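Local coordinates for sulfur oxidation protein soxB (Thermus thermophilus, PDB 2WDD) that hydrolyses sulfur-sulfur bonds in the Sox sulfur oxidation pathway, as a thiosulfohydrolase of the 5'-nucleotidase family with two manganese ions, at residues Y45-I53 / L370-Y378; E240-R251 / L272-D280. All blocks are in the same frame, centred on the assembly; numbering follows the deposited sequence.

Contact 1: Y45-I53 / L370-Y378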
loop_
_atom_site.group_PDB
_atom_site.type_symbol
_atom_site.label_atom_id
_atom_site.label_comp_id
_atom_site.label_asym_id
_atom_site.label_seq_id
_atom_site.Cartn_x
_atom_site.Cartn_y
_atom_site.Cartn_z
ATOM N N TYR A 45 -2.476 -14.075 -1.777
ATOM C CA TYR A 45 -3.612 -13.709 -0.940
ATOM C C TYR A 45 -3.292 -12.412 -0.243
ATOM O O TYR A 45 -2.143 -12.160 0.090
ATOM C CB TYR A 45 -3.912 -14.814 0.060
ATOM C CG TYR A 45 -4.199 -16.129 -0.621
ATOM C CD1 TYR A 45 -5.479 -16.436 -1.078
ATOM C CD2 TYR A 45 -3.171 -17.030 -0.878
ATOM C CE1 TYR A 45 -5.733 -17.636 -1.738
ATOM C CE2 TYR A 45 -3.417 -18.233 -1.535
ATOM C CZ TYR A 45 -4.703 -18.537 -1.935
ATOM O OH TYR A 45 -4.944 -19.728 -2.590
ATOM N N PHE A 46 -4.308 -11.574 -0.044
ATOM C CA PHE A 46 -4.098 -10.278 0.600
ATOM C C PHE A 46 -5.350 -9.883 1.379
ATOM O O PHE A 46 -6.333 -9.407 0.799
ATOM C CB PHE A 46 -3.771 -9.213 -0.455
ATOM C CG PHE A 46 -3.280 -7.904 0.120
ATOM C CD1 PHE A 46 -1.919 -7.660 0.280
ATOM C CD2 PHE A 46 -4.178 -6.910 0.479
ATOM C CE1 PHE A 46 -1.471 -6.456 0.795
ATOM C CE2 PHE A 46 -3.736 -5.706 1.010
ATOM C CZ PHE A 46 -2.378 -5.480 1.167
ATOM N N MET A 47 -5.304 -10.097 2.693
ATOM C CA MET A 47 -6.427 -9.780 3.561
ATOM C C MET A 47 -6.402 -8.323 3.998
ATOM O O MET A 47 -5.348 -7.786 4.346
ATOM C CB MET A 47 -6.373 -10.670 4.805
ATOM C CG MET A 47 -7.592 -10.531 5.703
ATOM S SD MET A 47 -7.430 -11.526 7.198
ATOM C CE MET A 47 -6.559 -10.341 8.216
ATOM N N GLU A 48 -7.580 -7.703 4.035
ATOM C CA GLU A 48 -7.687 -6.345 4.541
ATOM C C GLU A 48 -7.462 -6.339 6.049
ATOM O O GLU A 48 -7.572 -7.368 6.720
ATOM C CB GLU A 48 -9.051 -5.736 4.198
ATOM C CG GLU A 48 -9.242 -5.576 2.693
ATOM C CD GLU A 48 -8.240 -4.607 2.078
ATOM O OE1 GLU A 48 -8.053 -3.499 2.622
ATOM O OE2 GLU A 48 -7.598 -4.975 1.075
ATOM N N PRO A 49 -7.145 -5.164 6.610
ATOM C CA PRO A 49 -6.845 -5.087 8.040
ATOM C C PRO A 49 -8.028 -5.394 8.929
ATOM O O PRO A 49 -9.144 -4.950 8.663
ATOM C CB PRO A 49 -6.454 -3.620 8.248
ATOM C CG PRO A 49 -7.021 -2.879 7.069
ATOM C CD PRO A 49 -6.948 -3.877 5.922
ATOM N N PRO A 50 -7.780 -6.065 10.051
ATOM C CA PRO A 50 -8.879 -6.285 10.994
ATOM C C PRO A 50 -9.222 -4.985 11.745
ATOM O O PRO A 50 -10.340 -4.839 12.251
ATOM C CB PRO A 50 -8.333 -7.349 11.959
ATOM C CG PRO A 50 -7.114 -7.906 11.316
ATOM C CD PRO A 50 -6.599 -6.899 10.328
ATOM N N ASN A 51 -8.275 -4.042 11.818
ATOM C CA ASN A 51 -8.545 -2.775 12.507
ATOM C C ASN A 51 -7.931 -1.612 11.763
ATOM O O ASN A 51 -6.799 -1.713 11.263
ATOM C CB ASN A 51 -7.958 -2.750 13.923
ATOM C CG ASN A 51 -8.434 -3.903 14.769
ATOM O OD1 ASN A 51 -9.458 -3.809 15.457
ATOM N ND2 ASN A 51 -7.693 -5.007 14.726
ATOM N N LEU A 52 -8.694 -0.522 11.713
ATOM C CA LEU A 52 -8.233 0.765 11.184
ATOM C C LEU A 52 -8.714 1.770 12.230
ATOM O O LEU A 52 -9.765 2.398 12.088
ATOM C CB LEU A 52 -8.803 1.070 9.804
ATOM C CG LEU A 52 -8.188 0.278 8.643
ATOM C CD1 LEU A 52 -8.983 0.550 7.357
ATOM C CD2 LEU A 52 -6.722 0.700 8.461
ATOM N N ILE A 53 -7.970 1.835 13.325
ATOM C CA ILE A 53 -8.330 2.664 14.462
ATOM C C ILE A 53 -8.169 4.143 14.175
ATOM O O ILE A 53 -7.177 4.576 13.593
ATOM C CB ILE A 53 -7.537 2.231 15.697
ATOM C CG1 ILE A 53 -7.871 0.781 16.038
ATOM C CG2 ILE A 53 -7.770 3.177 16.873
ATOM C CD1 ILE A 53 -6.843 0.108 16.940
ATOM N N LEU A 370 -2.991 -18.574 9.797
ATOM C CA LEU A 370 -2.991 -17.379 8.961
ATOM C C LEU A 370 -1.941 -16.361 9.364
ATOM O O LEU A 370 -1.926 -15.908 10.508
ATOM C CB LEU A 370 -4.348 -16.691 9.098
ATOM C CG LEU A 370 -4.601 -15.517 8.143
ATOM C CD1 LEU A 370 -4.690 -16.018 6.713
ATOM C CD2 LEU A 370 -5.887 -14.783 8.563
ATOM N N LEU A 371 -1.109 -15.961 8.409
ATOM C CA LEU A 371 -0.118 -14.908 8.638
ATOM C C LEU A 371 -0.582 -13.695 7.821
ATOM O O LEU A 371 -0.637 -13.744 6.589
ATOM C CB LEU A 371 1.278 -15.348 8.170
ATOM C CG LEU A 371 1.895 -16.482 8.992
ATOM C CD1 LEU A 371 3.216 -16.944 8.364
ATOM C CD2 LEU A 371 2.124 -15.997 10.446
ATOM N N TYR A 372 -0.980 -12.635 8.519
ATOM C CA TYR A 372 -1.435 -11.414 7.851
ATOM C C TYR A 372 -0.567 -10.261 8.338
ATOM O O TYR A 372 0.041 -10.336 9.409
ATOM C CB TYR A 372 -2.924 -11.133 8.126
ATOM C CG TYR A 372 -3.267 -10.946 9.591
ATOM C CD1 TYR A 372 -3.310 -9.675 10.157
ATOM C CD2 TYR A 372 -3.542 -12.037 10.412
ATOM C CE1 TYR A 372 -3.670 -9.491 11.486
ATOM C CE2 TYR A 372 -3.874 -11.867 11.739
ATOM C CZ TYR A 372 -3.907 -10.593 12.287
ATOM O OH TYR A 372 -4.249 -10.411 13.607
ATOM N N LYS A 373 -0.521 -9.201 7.541
ATOM C CA LYS A 373 0.327 -8.054 7.820
ATOM C C LYS A 373 -0.387 -6.764 8.200
ATOM O O LYS A 373 0.061 -6.037 9.084
ATOM C CB LYS A 373 1.185 -7.760 6.578
ATOM C CG LYS A 373 1.918 -6.416 6.627
ATOM C CD LYS A 373 3.163 -6.527 7.503
ATOM C CE LYS A 373 3.854 -5.174 7.714
ATOM N NZ LYS A 373 5.242 -5.384 8.237
ATOM N N ARG A 374 -1.474 -6.444 7.509
ATOM C CA ARG A 374 -2.148 -5.171 7.730
ATOM C C ARG A 374 -3.001 -5.069 8.983
ATOM O O ARG A 374 -3.791 -5.964 9.278
ATOM C CB ARG A 374 -2.956 -4.766 6.498
ATOM C CG ARG A 374 -2.109 -4.495 5.262
ATOM C CD ARG A 374 -2.533 -3.202 4.584
ATOM N NE ARG A 374 -2.725 -2.123 5.549
ATOM C CZ ARG A 374 -3.714 -1.237 5.493
ATOM N NH1 ARG A 374 -3.806 -0.290 6.414
ATOM N NH2 ARG A 374 -4.596 -1.279 4.505
ATOM N N ASP A 375 -2.833 -3.956 9.700
ATOM C CA ASP A 375 -3.591 -3.660 10.912
ATOM C C ASP A 375 -3.034 -2.368 11.498
ATOM O O ASP A 375 -1.856 -2.070 11.329
ATOM C CB ASP A 375 -3.447 -4.773 11.960
ATOM C CG ASP A 375 -4.368 -4.560 13.158
ATOM O OD1 ASP A 375 -5.590 -4.687 12.950
ATOM O OD2 ASP A 375 -3.902 -4.190 14.268
ATOM N N THR A 376 -3.834 -1.631 12.255
ATOM C CA THR A 376 -3.263 -0.431 12.874
ATOM C C THR A 376 -2.108 -0.779 13.816
ATOM O O THR A 376 -1.109 -0.054 13.881
ATOM C CB THR A 376 -4.338 0.321 13.674
ATOM O OG1 THR A 376 -5.416 0.671 12.805
ATOM C CG2 THR A 376 -3.752 1.599 14.314
ATOM N N LEU A 377 -2.281 -1.842 14.600
ATOM C CA LEU A 377 -1.383 -2.127 15.703
ATOM C C LEU A 377 -0.602 -3.419 15.756
ATOM O O LEU A 377 0.460 -3.467 16.393
ATOM C CB LEU A 377 -2.184 -2.050 17.014
ATOM C CG LEU A 377 -2.957 -0.747 17.240
ATOM C CD1 LEU A 377 -3.851 -0.900 18.468
ATOM C CD2 LEU A 377 -1.981 0.419 17.422
ATOM N N TYR A 378 -1.185 -4.494 15.236
ATOM C CA TYR A 378 -0.609 -5.806 15.457
ATOM C C TYR A 378 -0.933 -6.757 14.314
ATOM O O TYR A 378 -2.016 -6.712 13.750
ATOM C CB TYR A 378 -1.201 -6.380 16.760
ATOM C CG TYR A 378 -0.940 -7.859 16.950
ATOM C CD1 TYR A 378 0.215 -8.303 17.567
ATOM C CD2 TYR A 378 -1.852 -8.806 16.497
ATOM C CE1 TYR A 378 0.489 -9.661 17.687
ATOM C CE2 TYR A 378 -1.587 -10.173 16.605
ATOM C CZ TYR A 378 -0.421 -10.586 17.219
ATOM O OH TYR A 378 -0.152 -11.931 17.336
HETATM O O HOH W 1 -4.186 -8.001 7.162
#
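Thr376 and Asp375 take hold of the loop at Asn51 through backbone and side chain together. Thr376 N donates to Asn51 O (3.1 Å), while the Thr376 hydroxyl receives Ile53 N at OG1 over 2.9 Å. That oxygen lies anti to its own carbonyl carbon (chi1 -58°), which places it beside the backbone N and within reach of the incoming loop. Next to it the Asn51 amide and the Asp375 carboxylate run alongside each other with their planes almost perpendicular. Asn51 ND2 meets Asp375 OD1 on the syn side at 2.8 Å in a nearly straight bond (165°), and ND2 also reaches the carbonyl of Arg556. The second carboxylate oxygen, OD2, accepts from Leu377 N and Tyr378 N and is hydrogen-bonded to the Tyr555 hydroxyl, so both carboxylate oxygens are held.

Farther along, Met47 bends at chi3 (87°) and sets CE over one face of the Tyr372 ring, 4.0 Å from its centroid; SD lies obliquely to the same ring and touches Leu370 CD2. Pro49 lies beside Arg374, in the modelled conformer (a second was deposited), its CG over one face of the guanidinium, whose NH1 forms a salt bridge with Asp465. At the other end Ile53 CD1 packs on Leu377 CD1 at 3.5 Å.

In that conformer the Arg374 side chain comes about 4 Å from that of the manganese ligand His288. Asp375 forms an Asx turn ahead of helix 380-392, and Met47 with Tyr372 makes a Met-aromatic contact: two buried loops joined close to the dimanganese site.

Contact 2: E240-R251 / L272-D280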
loop_
_atom_site.group_PDB
_atom_site.type_symbol
_atom_site.label_atom_id
_atom_site.label_comp_id
_atom_site.label_asym_id
_atom_site.label_seq_id
_atom_site.Cartn_x
_atom_site.Cartn_y
_atom_site.Cartn_z
ATOM N N GLU A 240 -0.073 23.302 -2.565
ATOM C CA GLU A 240 -1.446 23.601 -2.965
ATOM C C GLU A 240 -1.552 24.620 -4.093
ATOM O O GLU A 240 -2.381 24.476 -4.988
ATOM C CB GLU A 240 -2.278 24.032 -1.760
ATOM C CG GLU A 240 -2.440 22.933 -0.724
ATOM C CD GLU A 240 -3.397 23.310 0.380
ATOM O OE1 GLU A 240 -2.998 24.071 1.282
ATOM O OE2 GLU A 240 -4.549 22.834 0.352
ATOM N N ARG A 241 -0.698 25.639 -4.053
ATOM C CA ARG A 241 -0.680 26.666 -5.090
ATOM C C ARG A 241 -0.362 26.062 -6.452
ATOM O O ARG A 241 -1.089 26.273 -7.423
ATOM C CB ARG A 241 0.370 27.729 -4.748
ATOM C CG ARG A 241 -0.058 29.161 -5.023
ATOM C CD ARG A 241 1.157 30.082 -5.091
ATOM N NE ARG A 241 1.973 29.803 -6.270
ATOM C CZ ARG A 241 3.077 29.061 -6.261
ATOM N NH1 ARG A 241 3.514 28.529 -5.128
ATOM N NH2 ARG A 241 3.746 28.855 -7.388
ATOM N N ARG A 242 0.738 25.319 -6.521
ATOM C CA ARG A 242 1.163 24.682 -7.758
ATOM C C ARG A 242 0.093 23.709 -8.266
ATOM O O ARG A 242 -0.132 23.594 -9.470
ATOM C CB ARG A 242 2.503 23.962 -7.556
ATOM C CG ARG A 242 3.354 23.842 -8.810
ATOM C CD ARG A 242 4.557 22.916 -8.609
ATOM N NE ARG A 242 5.631 23.524 -7.819
ATOM C CZ ARG A 242 6.578 24.318 -8.312
ATOM N NH1 ARG A 242 6.577 24.646 -9.598
ATOM N NH2 ARG A 242 7.528 24.795 -7.515
ATOM N N LEU A 243 -0.557 23.003 -7.342
ATOM C CA LEU A 243 -1.606 22.056 -7.724
ATOM C C LEU A 243 -2.791 22.813 -8.316
ATOM O O LEU A 243 -3.317 22.433 -9.361
ATOM C CB LEU A 243 -2.055 21.226 -6.514
ATOM C CG LEU A 243 -3.173 20.203 -6.791
ATOM C CD1 LEU A 243 -2.854 19.283 -7.971
ATOM C CD2 LEU A 243 -3.476 19.389 -5.525
ATOM N N GLN A 244 -3.203 23.881 -7.638
ATOM C CA GLN A 244 -4.323 24.702 -8.104
ATOM C C GLN A 244 -4.040 25.314 -9.468
ATOM O O GLN A 244 -4.911 25.348 -10.333
ATOM C CB GLN A 244 -4.647 25.810 -7.104
ATOM C CG GLN A 244 -5.887 26.633 -7.483
ATOM C CD GLN A 244 -7.166 25.803 -7.498
ATOM O OE1 GLN A 244 -7.787 25.584 -6.456
ATOM N NE2 GLN A 244 -7.577 25.359 -8.685
ATOM N N GLU A 245 -2.819 25.799 -9.671
ATOM C CA GLU A 245 -2.462 26.393 -10.948
ATOM C C GLU A 245 -2.436 25.350 -12.065
ATOM O O GLU A 245 -2.808 25.631 -13.202
ATOM C CB GLU A 245 -1.146 27.162 -10.820
ATOM C CG GLU A 245 -1.227 28.238 -9.738
ATOM C CD GLU A 245 0.014 29.107 -9.642
ATOM O OE1 GLU A 245 0.957 28.904 -10.435
ATOM O OE2 GLU A 245 0.039 29.999 -8.766
ATOM N N ALA A 246 -2.048 24.123 -11.723
ATOM C CA ALA A 246 -2.027 23.049 -12.706
ATOM C C ALA A 246 -3.461 22.717 -13.138
ATOM O O ALA A 246 -3.743 22.524 -14.322
ATOM C CB ALA A 246 -1.332 21.811 -12.133
ATOM N N VAL A 247 -4.359 22.622 -12.164
ATOM C CA VAL A 247 -5.759 22.336 -12.449
ATOM C C VAL A 247 -6.347 23.453 -13.315
ATOM O O VAL A 247 -6.990 23.184 -14.330
ATOM C CB VAL A 247 -6.566 22.151 -11.160
ATOM C CG1 VAL A 247 -8.075 22.151 -11.461
ATOM C CG2 VAL A 247 -6.141 20.877 -10.434
ATOM N N ASP A 248 -6.082 24.697 -12.921
ATOM C CA ASP A 248 -6.559 25.863 -13.665
ATOM C C ASP A 248 -5.993 25.883 -15.087
ATOM O O ASP A 248 -6.714 26.160 -16.055
ATOM C CB ASP A 248 -6.197 27.159 -12.931
ATOM C CG ASP A 248 -7.003 27.355 -11.647
ATOM O OD1 ASP A 248 -8.055 26.699 -11.493
ATOM O OD2 ASP A 248 -6.596 28.180 -10.798
ATOM N N LYS A 249 -4.703 25.590 -15.214
ATOM C CA LYS A 249 -4.059 25.595 -16.521
ATOM C C LYS A 249 -4.667 24.557 -17.455
ATOM O O LYS A 249 -4.943 24.843 -18.620
ATOM C CB LYS A 249 -2.547 25.395 -16.386
ATOM C CG LYS A 249 -1.782 25.534 -17.697
ATOM C CD LYS A 249 -0.287 25.338 -17.485
ATOM C CE LYS A 249 0.445 25.199 -18.811
ATOM N NZ LYS A 249 1.906 24.988 -18.618
ATOM N N ALA A 250 -4.900 23.349 -16.945
ATOM C CA ALA A 250 -5.506 22.307 -17.760
ATOM C C ALA A 250 -6.852 22.800 -18.297
ATOM O O ALA A 250 -7.198 22.557 -19.451
ATOM C CB ALA A 250 -5.699 21.032 -16.938
ATOM N N ARG A 251 -7.615 23.472 -17.441
ATOM C CA ARG A 251 -8.926 23.986 -17.836
ATOM C C ARG A 251 -8.805 25.123 -18.844
ATOM O O ARG A 251 -9.602 25.221 -19.776
ATOM C CB ARG A 251 -9.733 24.400 -16.609
ATOM C CG ARG A 251 -10.392 23.208 -15.907
ATOM C CD ARG A 251 -11.187 23.618 -14.666
ATOM N NE ARG A 251 -11.647 22.447 -13.919
ATOM C CZ ARG A 251 -12.574 21.602 -14.353
ATOM N NH1 ARG A 251 -13.164 21.805 -15.523
ATOM N NH2 ARG A 251 -12.909 20.550 -13.622
ATOM N N LEU A 272 -7.691 17.832 0.350
ATOM C CA LEU A 272 -7.459 18.632 -0.848
ATOM C C LEU A 272 -8.752 18.895 -1.618
ATOM O O LEU A 272 -8.914 19.960 -2.223
ATOM C CB LEU A 272 -6.439 17.958 -1.765
ATOM C CG LEU A 272 -5.005 17.916 -1.232
ATOM C CD1 LEU A 272 -4.132 17.078 -2.159
ATOM C CD2 LEU A 272 -4.444 19.337 -1.092
ATOM N N ALA A 273 -9.666 17.929 -1.597
ATOM C CA ALA A 273 -10.945 18.079 -2.285
ATOM C C ALA A 273 -11.726 19.270 -1.725
ATOM O O ALA A 273 -12.535 19.879 -2.426
ATOM C CB ALA A 273 -11.769 16.803 -2.170
ATOM N N GLU A 274 -11.482 19.603 -0.464
ATOM C CA GLU A 274 -12.162 20.726 0.179
ATOM C C GLU A 274 -11.352 22.015 0.081
ATOM O O GLU A 274 -11.794 23.063 0.542
ATOM C CB GLU A 274 -12.413 20.419 1.655
ATOM C CG GLU A 274 -13.199 19.146 1.917
ATOM C CD GLU A 274 -13.522 18.958 3.386
ATOM O OE1 GLU A 274 -12.642 19.227 4.229
ATOM O OE2 GLU A 274 -14.660 18.550 3.698
ATOM N N ARG A 275 -10.153 21.935 -0.487
ATOM C CA ARG A 275 -9.272 23.101 -0.573
ATOM C C ARG A 275 -8.972 23.553 -1.997
ATOM O O ARG A 275 -8.768 24.746 -2.248
ATOM C CB ARG A 275 -7.962 22.830 0.172
ATOM C CG ARG A 275 -8.135 22.553 1.661
ATOM C CD ARG A 275 -6.885 22.931 2.446
ATOM N NE ARG A 275 -6.366 21.817 3.237
ATOM C CZ ARG A 275 -6.918 21.376 4.363
ATOM N NH1 ARG A 275 -6.375 20.359 5.019
ATOM N NH2 ARG A 275 -8.023 21.944 4.829
ATOM N N ILE A 276 -8.909 22.594 -2.917
ATOM C CA ILE A 276 -8.612 22.867 -4.320
ATOM C C ILE A 276 -9.900 22.936 -5.123
ATOM O O ILE A 276 -10.784 22.088 -4.963
ATOM C CB ILE A 276 -7.695 21.760 -4.908
ATOM C CG1 ILE A 276 -6.450 21.564 -4.041
ATOM C CG2 ILE A 276 -7.339 22.043 -6.362
ATOM C CD1 ILE A 276 -5.472 22.722 -4.099
ATOM N N ARG A 277 -9.991 23.929 -6.006
ATOM C CA ARG A 277 -11.159 24.088 -6.872
ATOM C C ARG A 277 -10.914 23.349 -8.176
ATOM O O ARG A 277 -9.832 23.450 -8.749
ATOM C CB ARG A 277 -11.342 25.562 -7.280
ATOM C CG ARG A 277 -11.577 26.569 -6.183
ATOM C CD ARG A 277 -11.588 27.978 -6.789
ATOM N NE ARG A 277 -10.245 28.447 -7.133
ATOM C CZ ARG A 277 -9.711 28.392 -8.351
ATOM N NH1 ARG A 277 -8.484 28.843 -8.556
ATOM N NH2 ARG A 277 -10.396 27.884 -9.367
ATOM N N GLY A 278 -11.935 22.686 -8.706
ATOM C CA GLY A 278 -11.828 22.100 -10.026
ATOM C C GLY A 278 -11.377 20.666 -10.204
ATOM O O GLY A 278 -11.182 20.227 -11.340
ATOM N N ILE A 279 -11.196 19.932 -9.108
ATOM C CA ILE A 279 -10.836 18.524 -9.238
ATOM C C ILE A 279 -12.155 17.759 -9.208
ATOM O O ILE A 279 -12.882 17.822 -8.220
ATOM C CB ILE A 279 -9.904 18.032 -8.119
ATOM C CG1 ILE A 279 -8.586 18.817 -8.143
ATOM C CG2 ILE A 279 -9.649 16.552 -8.302
ATOM C CD1 ILE A 279 -7.594 18.376 -7.082
ATOM N N ASP A 280 -12.467 17.061 -10.290
ATOM C CA ASP A 280 -13.730 16.343 -10.390
ATOM C C ASP A 280 -13.682 14.933 -9.828
ATOM O O ASP A 280 -14.665 14.439 -9.283
ATOM C CB ASP A 280 -14.214 16.326 -11.834
ATOM C CG ASP A 280 -14.348 17.724 -12.407
ATOM O OD1 ASP A 280 -15.000 18.568 -11.748
ATOM O OD2 ASP A 280 -13.706 18.006 -13.445
HETATM O O HOH W 2 -6.859 26.322 -3.658
#
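Gln244 pairs with the backbone of Arg277 through both ends of its amide. OE1 takes Arg277 N at 2.8 Å and NE2 gives to Arg277 O at 3.0 Å, each bond lying in the acceptor's carbonyl plane, on a lone pair. A bend at chi2 (63°) carries the amide across to the Arg277 backbone, and water 2 links OE1 to Arg275 O.

Charged groups flank this pair. The Arg277 guanidinium stacks on the Gln244 amide, planes 11° apart, and its NH1 reaches the syn lone pair of Asp248 OD2 at 3.0 Å. With an alanine in place of Gln244, both backbone groups of Arg277 are likely to lose these mates and one face of its guanidinium the stacked amide. Arg251, extended from CG to NE, brings NH2 to Gly278 O (2.9 Å) and into a salt bridge with Asp280. In the conformer modelled, Glu240 OE2 makes a loose salt bridge with Arg275 NE, at 3.6 Å.

The apolar contacts run along the buried side: Leu243 CD2 meets Leu272 CD1 and Ile276 CG1, and Val247 CG2 rests on Ile279 CG1 at 3.9 Å.

Helix 240-252 thus packs against the loop leading from helix 266-273 into strand 281-284, while Ile279 also touches Leu260 of the neighbouring parallel strand 257-262.

In the fold
Contact 1 is buried near the middle of the chain, whereas contact 2 is only partly buried, about 25 Å from the chain's centre and on the opposite side of it. Their centres lie 34 Å apart and they share no helix or strand. Contact 1 brings together loops 317 residues apart in sequence, one of them in the C-terminal family region; contact 2 is local, joining a helix to a loop just 21 residues on. Contact 1 also buries charged groups, satisfied by amides, backbone and outside partners, beside prolines and a methionine on an aromatic ring; in contact 2 arginine-carboxylate pairs cross between the segments, over an apolar layer of leucine, isoleucine and valine.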